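Local coordinates for protein 4-oxalocrotonate decarboxylase NahK (Pseudomonas putida, PDB 5D2J) that catalyses the metal-dependent decarboxylation of (3E)-2-oxohex-3-enedioate to 2-oxopent-4-enoate and carbon dioxide in the breakdown of aromatic hydrocarbons, at residues His110-Ala115 and Thr243-Val248; Val146-Ser151 and Ser169-Ile174; Ile32-Asn37 and Pro160-Ala165; Asp49-Ile54 and Ala165-Ser170. The protein carries 1 engineered substitution. All blocks are in the same frame, centred on the assembly; numbering follows the deposited sequence.

Interaction 1: His110-Ala115 and Thr243-Val248. With MG (magnesium ion), chain C; 0L1 (hexanedioic acid), chain E.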
# COMPACT_ATOMS: atom_id res chain seq x y z
N HIS A 110 9.97 -9.11 -8.35
CA HIS A 110 10.65 -8.01 -9.02
C HIS A 110 10.38 -6.73 -8.25
O HIS A 110 9.68 -5.83 -8.74
CB HIS A 110 10.23 -7.90 -10.49
CG HIS A 110 8.75 -8.04 -10.72
ND1 HIS A 110 8.22 -8.38 -11.95
CD2 HIS A 110 7.70 -7.89 -9.88
CE1 HIS A 110 6.90 -8.44 -11.85
NE2 HIS A 110 6.56 -8.15 -10.61
N PRO A 111 10.94 -6.62 -7.04
CA PRO A 111 10.51 -5.60 -6.08
C PRO A 111 11.00 -4.20 -6.38
O PRO A 111 12.04 -4.01 -7.02
CB PRO A 111 11.11 -6.09 -4.76
CG PRO A 111 12.37 -6.81 -5.18
CD PRO A 111 11.96 -7.52 -6.45
N LYS A 112 10.23 -3.22 -5.91
CA LYS A 112 10.62 -1.82 -5.95
C LYS A 112 10.28 -1.21 -4.61
O LYS A 112 9.45 -1.75 -3.88
CB LYS A 112 9.83 -1.07 -7.03
CG LYS A 112 10.14 -1.46 -8.45
CD LYS A 112 9.36 -0.59 -9.42
CE LYS A 112 9.39 -1.16 -10.82
NZ LYS A 112 8.73 -0.24 -11.78
N ILE A 113 10.88 -0.07 -4.29
CA ILE A 113 10.56 0.61 -3.04
C ILE A 113 10.02 2.02 -3.29
O ILE A 113 10.38 2.66 -4.28
CB ILE A 113 11.76 0.66 -2.10
CG1 ILE A 113 12.94 1.34 -2.80
CG2 ILE A 113 12.15 -0.75 -1.66
CD1 ILE A 113 14.10 1.59 -1.88
N GLU A 114 9.15 2.48 -2.39
CA GLU A 114 8.54 3.81 -2.44
C GLU A 114 8.62 4.34 -1.02
O GLU A 114 8.31 3.60 -0.08
CB GLU A 114 7.03 3.73 -2.72
CG GLU A 114 6.56 3.03 -3.96
CD GLU A 114 5.03 3.05 -4.05
OE1 GLU A 114 4.35 2.32 -3.28
OE2 GLU A 114 4.51 3.81 -4.90
N ALA A 115 8.95 5.62 -0.85
CA ALA A 115 8.87 6.23 0.48
C ALA A 115 7.47 6.79 0.72
O ALA A 115 6.88 7.38 -0.19
CB ALA A 115 9.89 7.33 0.61
N THR A 243 7.68 9.29 -3.09
CA THR A 243 8.71 9.23 -4.11
C THR A 243 8.31 8.24 -5.20
O THR A 243 7.43 7.40 -5.00
CB THR A 243 10.08 8.81 -3.52
OG1 THR A 243 10.00 7.48 -2.99
CG2 THR A 243 10.51 9.75 -2.40
N ALA A 244 8.95 8.35 -6.36
CA ALA A 244 8.75 7.38 -7.43
C ALA A 244 9.30 6.04 -6.94
O ALA A 244 10.16 6.01 -6.06
CB ALA A 244 9.48 7.83 -8.68
N ALA A 245 8.79 4.94 -7.49
CA ALA A 245 9.25 3.61 -7.09
C ALA A 245 10.61 3.27 -7.73
O ALA A 245 10.86 3.59 -8.89
CB ALA A 245 8.22 2.56 -7.43
N VAL A 246 11.48 2.62 -6.96
CA VAL A 246 12.86 2.36 -7.36
C VAL A 246 13.15 0.87 -7.23
O VAL A 246 12.86 0.28 -6.19
CB VAL A 246 13.82 3.13 -6.45
CG1 VAL A 246 15.27 2.73 -6.72
CG2 VAL A 246 13.64 4.63 -6.64
N PRO A 247 13.70 0.23 -8.29
CA PRO A 247 14.01 -1.20 -8.17
C PRO A 247 15.06 -1.47 -7.08
O PRO A 247 15.97 -0.66 -6.87
CB PRO A 247 14.62 -1.54 -9.53
CG PRO A 247 14.11 -0.48 -10.46
CD PRO A 247 14.02 0.76 -9.62
N VAL A 248 14.91 -2.60 -6.39
CA VAL A 248 15.91 -3.05 -5.42
C VAL A 248 16.30 -4.50 -5.70
O VAL A 248 15.50 -5.29 -6.22
CB VAL A 248 15.42 -2.91 -3.97
CG1 VAL A 248 15.36 -1.46 -3.57
CG2 VAL A 248 14.06 -3.57 -3.82
MG MG C . 2.60 2.36 -1.99
O1 0L1 E . 0.84 2.63 -5.11
C2 0L1 E . 0.87 1.47 -4.62
O2 0L1 E . 1.39 1.29 -3.48
C3 0L1 E . 0.30 0.30 -5.39
C4 0L1 E . 0.90 0.25 -6.79
C5 0L1 E . 0.39 -0.99 -7.50
C6 0L1 E . 0.83 -1.00 -8.95
C7 0L1 E . 2.30 -1.35 -9.08
O4 0L1 E . 2.72 -2.47 -8.69
O3 0L1 E . 3.11 -0.52 -9.60
O HOH W 1 5.41 6.00 -6.07
O HOH W 2 2.04 3.99 -3.29
O HOH W 3 1.01 2.75 -0.55
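I113 and V248 meet at about a right angle: the ethyl arm of I113 runs over one methyl of V248, with CD1 of I113 3.7 Å from CG1 of V248. The same valine serves two neighbours, since its other methyl, CG2, lies 3.9 Å from CG of P111, whose ring it crosses at a slant. On the opposite face of the strand pair, K112 and E114 flank A245. The extended chain of K112, which also forms a cation-pi contact with F156, passes CD alongside the A245 methyl, and CG of E114 lies 3.9 Å from A245 CB. With CG anti to its own carbonyl carbon (chi1 -56°) and the chain stretched beyond it, E114 carries its carboxylate past this methyl to the magnesium ion, which OE1 binds at 2.2 Å. OE2 accepts a hydrogen bond from a water that also donates to T243 O, and a weak one from a metal-bound water. At A115 the acceptor is a side chain: A115 N points almost straight at T243 OG1 (3.0 Å, 170°). Between I113 and V246 the backbones form an antiparallel hydrogen-bonded pair, I113 N to V246 O at 2.8 Å and the return bond from V246 N to I113 O. The short strand 246-247 thus lies along the start of strand 112-121, whose other edge pairs with strand 139-149. M194 of strand 191-196 and I254 of strand 253-258 pack against I113, joining the metal-bearing sheet to the second sheet.

Interaction 2: Val146-Ser151 and Ser169-Ile174. With MG (magnesium ion), chain C; 0L1 (hexanedioic acid), chain E.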
# COMPACT_ATOMS: atom_id res chain seq x y z
N VAL A 146 8.66 2.84 4.43
CA VAL A 146 9.07 2.56 3.06
C VAL A 146 8.32 1.31 2.62
O VAL A 146 8.39 0.28 3.30
CB VAL A 146 10.58 2.30 2.96
CG1 VAL A 146 10.97 1.89 1.53
CG2 VAL A 146 11.34 3.54 3.39
N GLU A 147 7.58 1.39 1.51
CA GLU A 147 6.88 0.21 1.03
C GLU A 147 7.75 -0.55 0.05
O GLU A 147 8.48 0.06 -0.74
CB GLU A 147 5.55 0.53 0.32
CG GLU A 147 4.69 -0.74 0.16
CD GLU A 147 3.32 -0.53 -0.47
OE1 GLU A 147 3.06 0.56 -1.01
OE2 GLU A 147 2.51 -1.48 -0.43
N VAL A 148 7.69 -1.87 0.11
CA VAL A 148 8.26 -2.67 -0.95
C VAL A 148 7.05 -3.17 -1.72
O VAL A 148 6.23 -3.89 -1.17
CB VAL A 148 9.05 -3.87 -0.40
CG1 VAL A 148 9.68 -4.67 -1.55
CG2 VAL A 148 10.13 -3.40 0.59
N ILE A 149 6.92 -2.74 -2.98
CA ILE A 149 5.82 -3.22 -3.83
C ILE A 149 6.34 -4.27 -4.81
O ILE A 149 7.50 -4.22 -5.25
CB ILE A 149 5.11 -2.10 -4.60
CG1 ILE A 149 6.11 -1.17 -5.29
CG2 ILE A 149 4.18 -1.31 -3.67
CD1 ILE A 149 5.48 -0.20 -6.28
N ASP A 150 5.49 -5.23 -5.16
CA ASP A 150 5.98 -6.35 -5.94
C ASP A 150 4.79 -7.02 -6.61
O ASP A 150 4.28 -8.02 -6.11
CB ASP A 150 6.69 -7.34 -5.01
CG ASP A 150 7.47 -8.40 -5.76
OD1 ASP A 150 7.99 -8.10 -6.84
OD2 ASP A 150 7.55 -9.55 -5.25
N SER A 151 4.34 -6.46 -7.72
CA SER A 151 3.18 -6.99 -8.43
C SER A 151 3.41 -8.44 -8.81
O SER A 151 4.48 -8.81 -9.30
CB SER A 151 2.91 -6.18 -9.69
OG SER A 151 1.88 -6.75 -10.47
N SER A 169 -0.38 -4.92 -5.11
CA SER A 169 1.06 -5.21 -5.17
C SER A 169 1.77 -5.21 -3.81
O SER A 169 3.01 -5.18 -3.76
CB SER A 169 1.77 -4.23 -6.11
OG SER A 169 1.18 -4.23 -7.40
N SER A 170 1.01 -5.25 -2.72
CA SER A 170 1.60 -5.24 -1.38
C SER A 170 2.46 -6.47 -1.09
O SER A 170 2.11 -7.59 -1.47
CB SER A 170 0.51 -5.13 -0.32
OG SER A 170 -0.31 -4.02 -0.59
N THR A 171 3.57 -6.27 -0.38
CA THR A 171 4.41 -7.41 -0.02
C THR A 171 5.26 -7.17 1.24
O THR A 171 5.34 -8.04 2.10
CB THR A 171 5.26 -7.91 -1.24
OG1 THR A 171 5.55 -9.30 -1.10
CG2 THR A 171 6.56 -7.13 -1.40
N ARG A 172 5.88 -5.99 1.36
CA ARG A 172 6.62 -5.66 2.58
C ARG A 172 6.46 -4.20 2.88
O ARG A 172 6.18 -3.40 1.99
CB ARG A 172 8.13 -5.93 2.44
CG ARG A 172 8.51 -7.36 2.08
CD ARG A 172 8.36 -8.30 3.27
NE ARG A 172 8.87 -9.63 2.93
CZ ARG A 172 8.12 -10.61 2.46
NH1 ARG A 172 6.82 -10.44 2.27
NH2 ARG A 172 8.69 -11.78 2.17
N PHE A 173 6.67 -3.83 4.14
CA PHE A 173 6.84 -2.42 4.47
C PHE A 173 7.80 -2.29 5.64
O PHE A 173 7.88 -3.17 6.50
CB PHE A 173 5.50 -1.73 4.75
CG PHE A 173 4.79 -2.25 5.96
CD1 PHE A 173 3.97 -3.36 5.88
CD2 PHE A 173 4.95 -1.62 7.19
CE1 PHE A 173 3.32 -3.84 6.99
CE2 PHE A 173 4.30 -2.08 8.31
CZ PHE A 173 3.48 -3.19 8.22
N ILE A 174 8.56 -1.20 5.64
CA ILE A 174 9.61 -0.97 6.62
C ILE A 174 9.30 0.33 7.34
O ILE A 174 9.18 1.38 6.71
CB ILE A 174 10.98 -0.82 5.94
CG1 ILE A 174 11.21 -1.96 4.94
CG2 ILE A 174 12.09 -0.81 6.99
CD1 ILE A 174 12.13 -1.60 3.79
MG MG C . 2.60 2.36 -1.99
O1 0L1 E . 0.84 2.63 -5.11
C2 0L1 E . 0.87 1.47 -4.62
O2 0L1 E . 1.39 1.29 -3.48
C3 0L1 E . 0.30 0.30 -5.39
C4 0L1 E . 0.90 0.25 -6.79
C5 0L1 E . 0.39 -0.99 -7.50
C6 0L1 E . 0.83 -1.00 -8.95
C7 0L1 E . 2.30 -1.35 -9.08
O4 0L1 E . 2.72 -2.47 -8.69
O3 0L1 E . 3.11 -0.52 -9.60
O HOH W 4 3.52 -3.73 0.86
O HOH W 5 5.65 -10.50 -3.57
O HOH W 6 -0.25 -6.03 -9.01
O HOH W 3 1.01 2.75 -0.55
O HOH W 2 2.04 3.99 -3.29
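E147 passes R172 with CG of the glutamate 3.6 Å from R172 O, and the carboxylate beyond carries OE1 to the magnesium ion, bound at 2.1 Å. With CG anti to the backbone N (chi1 -165°) and the chain extended, the carboxylate of E147 reaches out from the sheet. Its OE2 forms a salt bridge with K69 and meets a water that also accepts from T171 N, linking the metal ligand to the 169-174 segment. At the metal end of the bound hexanedioic acid, CG2 of I149 approaches O2. At its far carboxylate, S169 OG donates to O4 at 2.7 Å. S151 CB lies against S169 OG, and a water spans the two serine hydroxyls. The next shell is backbone: D150 N binds S169 O (2.8 Å, 160°), which helps place the residue presenting the ligand-binding hydroxyl. V146 and I174 exchange in-plane bonds of 2.8 Å from V146 N to I174 O and from I174 N to V146 O, and V148 N donates to R172 O from well above that carbonyl's plane. On the face away from the metal V148 CB packs 3.6 Å from R172 CB, while the bent arginine chain turns NH1 back to T171 O. Just past the strand, the carboxylate of D150 accepts from H110 N and I109 N. E114 and E116 are the other protein ligands of the magnesium, and two waters and O2 of the diacid complete six, an acidic metal site on a beta sheet as in the fumarylacetoacetate hydrolase family.

Interaction 3: Ile32-Asn37 and Pro160-Ala165. Engineered in segment 160-165: P160 (natural residue Leu).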
# COMPACT_ATOMS: atom_id res chain seq x y z
N ILE A 32 2.32 -14.18 -12.68
CA ILE A 32 1.18 -14.77 -13.37
C ILE A 32 0.69 -13.81 -14.45
O ILE A 32 1.05 -12.62 -14.44
CB ILE A 32 0.01 -15.09 -12.41
CG1 ILE A 32 -0.40 -13.84 -11.62
CG2 ILE A 32 0.37 -16.22 -11.45
CD1 ILE A 32 -1.71 -14.04 -10.84
N GLY A 33 -0.11 -14.31 -15.39
CA GLY A 33 -0.71 -13.44 -16.38
C GLY A 33 -1.77 -12.58 -15.71
O GLY A 33 -2.32 -12.98 -14.67
N LYS A 34 -2.07 -11.40 -16.26
CA LYS A 34 -3.09 -10.56 -15.63
C LYS A 34 -4.46 -11.23 -15.74
O LYS A 34 -4.85 -11.70 -16.81
CB LYS A 34 -3.08 -9.12 -16.17
CG LYS A 34 -3.63 -8.91 -17.56
CD LYS A 34 -3.59 -7.44 -17.94
CE LYS A 34 -4.00 -7.22 -19.40
NZ LYS A 34 -5.40 -7.67 -19.66
N VAL A 35 -5.17 -11.29 -14.62
CA VAL A 35 -6.36 -12.13 -14.53
C VAL A 35 -7.49 -11.68 -15.45
O VAL A 35 -8.34 -12.49 -15.82
CB VAL A 35 -6.86 -12.30 -13.07
CG1 VAL A 35 -5.85 -13.12 -12.28
CG2 VAL A 35 -7.10 -10.94 -12.40
N THR A 36 -7.48 -10.41 -15.84
CA THR A 36 -8.49 -9.90 -16.77
C THR A 36 -8.29 -10.43 -18.19
O THR A 36 -9.13 -10.21 -19.06
CB THR A 36 -8.52 -8.36 -16.78
OG1 THR A 36 -7.20 -7.86 -17.00
CG2 THR A 36 -9.03 -7.84 -15.45
N ASN A 37 -7.18 -11.11 -18.43
CA ASN A 37 -7.01 -11.80 -19.71
C ASN A 37 -7.99 -12.97 -19.80
O ASN A 37 -8.51 -13.28 -20.87
CB ASN A 37 -5.58 -12.32 -19.87
CG ASN A 37 -4.62 -11.25 -20.33
OD1 ASN A 37 -5.00 -10.10 -20.57
ND2 ASN A 37 -3.35 -11.62 -20.46
N PRO A 160 -5.69 -1.79 -13.67
CA PRO A 160 -6.00 -1.52 -12.25
C PRO A 160 -6.90 -2.58 -11.60
O PRO A 160 -6.77 -2.83 -10.40
CB PRO A 160 -6.72 -0.17 -12.29
CG PRO A 160 -7.27 -0.08 -13.67
CD PRO A 160 -6.24 -0.74 -14.55
N ILE A 161 -7.80 -3.17 -12.37
CA ILE A 161 -8.66 -4.23 -11.84
C ILE A 161 -7.83 -5.45 -11.40
O ILE A 161 -7.99 -5.94 -10.28
CB ILE A 161 -9.78 -4.58 -12.84
CG1 ILE A 161 -10.79 -3.43 -12.88
CG2 ILE A 161 -10.48 -5.89 -12.47
CD1 ILE A 161 -11.82 -3.55 -13.98
N SER A 162 -6.92 -5.90 -12.25
CA SER A 162 -6.01 -6.98 -11.88
C SER A 162 -5.18 -6.59 -10.66
O SER A 162 -4.94 -7.41 -9.77
CB SER A 162 -5.10 -7.34 -13.06
OG SER A 162 -5.84 -7.84 -14.16
N VAL A 163 -4.73 -5.34 -10.61
CA VAL A 163 -3.91 -4.88 -9.50
C VAL A 163 -4.67 -4.90 -8.18
O VAL A 163 -4.12 -5.32 -7.15
CB VAL A 163 -3.31 -3.49 -9.81
CG1 VAL A 163 -2.69 -2.87 -8.56
CG2 VAL A 163 -2.29 -3.63 -10.92
N VAL A 164 -5.93 -4.48 -8.20
CA VAL A 164 -6.76 -4.56 -7.00
C VAL A 164 -6.89 -6.01 -6.52
O VAL A 164 -6.77 -6.29 -5.33
CB VAL A 164 -8.16 -3.96 -7.23
CG1 VAL A 164 -9.10 -4.33 -6.09
CG2 VAL A 164 -8.04 -2.45 -7.35
N ALA A 165 -7.10 -6.92 -7.46
CA ALA A 165 -7.25 -8.33 -7.13
C ALA A 165 -5.97 -8.89 -6.51
O ALA A 165 -6.03 -9.82 -5.70
CB ALA A 165 -7.63 -9.11 -8.38
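S162 pushes its hydroxyl into the bend of residues 34-36, OG lying 3.6 Å from CB of K34 and 3.8 Å from CG2 of V35. T36 N points at the same oxygen in a weak hydrogen bond (3.5 Å), and the T36 hydroxyl stands 3.1 Å away, OG1 to S162 OG. D159 joins this polar cluster, its OD2 bonded to T36 OG1 and its OD1 to S162 OG. Beside it T36 and I161 cross at about a right angle, CG2 to CG2 at 3.8 Å. The contact joins the loop between helices 12-27 and 44-60 to helix 160-165, whose first residue here, P160, is an engineered substitution for leucine. Because its last torsion bends (chi4 61°), K34 folds its ammonium group back over its own loop, where NZ donates to N37 OD1 at 2.6 Å and to T36 OG1 at 3.2 Å. An alanine in place of K34 would keep the CB contact with S162 but is likely to cost N37 OD1 and T36 OG1 this donor and let the bend flex more. V35 extends the apolar side, its CG2 facing the A165 methyl at 4.4 Å, with L18 of helix 12-27 and Y153 packed around the valine.

Interaction 4: Asp49-Ile54 and Ala165-Ser170. With 0L1 (hexanedioic acid), chain E.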
# COMPACT_ATOMS: atom_id res chain seq x y z
N ASP A 49 -13.75 -8.13 -4.26
CA ASP A 49 -14.21 -9.42 -3.73
C ASP A 49 -13.03 -10.39 -3.62
O ASP A 49 -12.86 -11.06 -2.59
CB ASP A 49 -15.30 -10.04 -4.62
CG ASP A 49 -16.67 -9.42 -4.39
OD1 ASP A 49 -16.80 -8.57 -3.48
OD2 ASP A 49 -17.62 -9.79 -5.12
N VAL A 50 -12.23 -10.45 -4.67
CA VAL A 50 -11.06 -11.33 -4.68
C VAL A 50 -10.06 -10.89 -3.61
O VAL A 50 -9.57 -11.72 -2.85
CB VAL A 50 -10.40 -11.37 -6.07
CG1 VAL A 50 -9.06 -12.11 -6.02
CG2 VAL A 50 -11.33 -12.05 -7.07
N GLN A 51 -9.77 -9.60 -3.54
CA GLN A 51 -8.81 -9.10 -2.56
C GLN A 51 -9.25 -9.42 -1.13
O GLN A 51 -8.43 -9.87 -0.31
CB GLN A 51 -8.60 -7.59 -2.72
CG GLN A 51 -7.48 -7.05 -1.83
CD GLN A 51 -7.52 -5.55 -1.69
OE1 GLN A 51 -7.84 -5.03 -0.61
NE2 GLN A 51 -7.16 -4.84 -2.75
N TRP A 52 -10.52 -9.19 -0.82
CA TRP A 52 -11.00 -9.44 0.54
C TRP A 52 -11.03 -10.94 0.84
O TRP A 52 -10.94 -11.34 2.01
CB TRP A 52 -12.38 -8.81 0.77
CG TRP A 52 -12.33 -7.32 1.02
CD1 TRP A 52 -12.28 -6.32 0.08
CD2 TRP A 52 -12.31 -6.66 2.30
NE1 TRP A 52 -12.25 -5.09 0.70
CE2 TRP A 52 -12.26 -5.28 2.06
CE3 TRP A 52 -12.33 -7.12 3.62
CZ2 TRP A 52 -12.23 -4.34 3.10
CZ3 TRP A 52 -12.30 -6.19 4.65
CH2 TRP A 52 -12.25 -4.82 4.38
N GLU A 53 -11.12 -11.77 -0.20
CA GLU A 53 -11.06 -13.22 0.01
C GLU A 53 -9.63 -13.67 0.34
O GLU A 53 -9.43 -14.55 1.18
CB GLU A 53 -11.64 -13.98 -1.19
CG GLU A 53 -11.40 -15.50 -1.20
CD GLU A 53 -11.98 -16.26 -0.02
OE1 GLU A 53 -12.84 -15.72 0.71
OE2 GLU A 53 -11.58 -17.43 0.16
N ILE A 54 -8.64 -13.08 -0.34
CA ILE A 54 -7.24 -13.32 -0.00
C ILE A 54 -7.00 -12.90 1.45
O ILE A 54 -6.32 -13.59 2.20
CB ILE A 54 -6.29 -12.55 -0.94
CG1 ILE A 54 -6.41 -13.10 -2.37
CG2 ILE A 54 -4.85 -12.67 -0.47
CD1 ILE A 54 -5.49 -12.40 -3.36
N ALA A 165 -7.10 -6.92 -7.46
CA ALA A 165 -7.25 -8.33 -7.13
C ALA A 165 -5.97 -8.89 -6.51
O ALA A 165 -6.03 -9.82 -5.70
CB ALA A 165 -7.63 -9.11 -8.38
N ASP A 166 -4.83 -8.31 -6.89
CA ASP A 166 -3.51 -8.70 -6.38
C ASP A 166 -3.11 -7.83 -5.17
O ASP A 166 -1.93 -7.61 -4.89
CB ASP A 166 -2.48 -8.60 -7.53
CG ASP A 166 -1.06 -9.04 -7.12
OD1 ASP A 166 -0.92 -10.06 -6.40
OD2 ASP A 166 -0.09 -8.37 -7.54
N ASN A 167 -4.11 -7.35 -4.44
CA ASN A 167 -3.90 -6.60 -3.20
C ASN A 167 -2.98 -5.39 -3.39
O ASN A 167 -2.16 -5.08 -2.53
CB ASN A 167 -3.34 -7.51 -2.10
CG ASN A 167 -3.41 -6.88 -0.72
OD1 ASN A 167 -4.32 -6.10 -0.45
ND2 ASN A 167 -2.46 -7.21 0.15
N ALA A 168 -3.13 -4.73 -4.54
CA ALA A 168 -2.37 -3.53 -4.85
C ALA A 168 -0.86 -3.74 -4.73
O ALA A 168 -0.16 -2.83 -4.29
CB ALA A 168 -2.81 -2.37 -3.94
N SER A 169 -0.38 -4.92 -5.11
CA SER A 169 1.06 -5.21 -5.17
C SER A 169 1.77 -5.21 -3.81
O SER A 169 3.01 -5.18 -3.76
CB SER A 169 1.77 -4.23 -6.11
OG SER A 169 1.18 -4.23 -7.40
N SER A 170 1.01 -5.25 -2.72
CA SER A 170 1.60 -5.24 -1.38
C SER A 170 2.46 -6.47 -1.09
O SER A 170 2.11 -7.59 -1.47
CB SER A 170 0.51 -5.13 -0.32
OG SER A 170 -0.31 -4.02 -0.59
O1 0L1 E . 0.84 2.63 -5.11
C2 0L1 E . 0.87 1.47 -4.62
O2 0L1 E . 1.39 1.29 -3.48
C3 0L1 E . 0.30 0.30 -5.39
C4 0L1 E . 0.90 0.25 -6.79
C5 0L1 E . 0.39 -0.99 -7.50
C6 0L1 E . 0.83 -1.00 -8.95
C7 0L1 E . 2.30 -1.35 -9.08
O4 0L1 E . 2.72 -2.47 -8.69
O3 0L1 E . 3.11 -0.52 -9.60
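Q51 sends CG anti to its backbone N (chi1 -173°) and keeps an extended chain, which brings its amide up to N167, itself swung out with CG anti to N (chi1 -166°). The two side chains cross at about a right angle with their amide planes 65° apart, and the oxygen of N167 stands over the flat face of the Q51 amide, OD1 of N167 3.5 Å from CD of Q51; NE2 of Q51 lies 3.7 Å from N167 CA. Each amide is committed to other partners. Q51 NE2 donates to the carbonyls of Y88 and V164, and N167 OD1 accepts from F90 N. A leucine in place of Q51 would probably still cover N167 but leave the V164 and Y88 carbonyls without this donor. One turn on, I54 extends CD1 to 3.5 Å from A165 O, and V50 meets the same residue, its CG1 4.1 Å from the A165 methyl. N167, with positive phi, is the C-prime residue of a Schellman motif that closes helix 160-165, its N bonded to V164 O and A168 N to V163 O. The chain then turns sharply, S170 OG donating to N167 O (2.9 Å) nearly head-on to that carbonyl. This turn carries A168 to the ligand, where its O lies 3.3 Å from C3 of the hexanedioic acid and also accepts from K69. Helix 44-60 thus packs against the end of helix 160-165 and the turn into strand 170-175, with I54 also on F90 of strand 87-92 and on A19 of helix 12-27.

How the interactions relate
From the N terminus, the loop at 32-37 is the first to find its distant partner, helix 160-165 (interaction 3); residues 49-54 then reach 165-170 (interaction 4). These two long closures cross each other and share A165, tying the N-terminal helical part to the helix and turn beside the ligand. Interaction 1 begins at 110-115 and closes at 243-248, crossing both. Within its span interaction 2 makes the short return from 146-151 to 169-174, so it is enclosed by interaction 1, crosses interaction 3 and ends on the same turn as interaction 4. Interactions 1 and 2 meet in one sheet and share the magnesium ion, and all four touch the bound diacid, interaction 3 through V163.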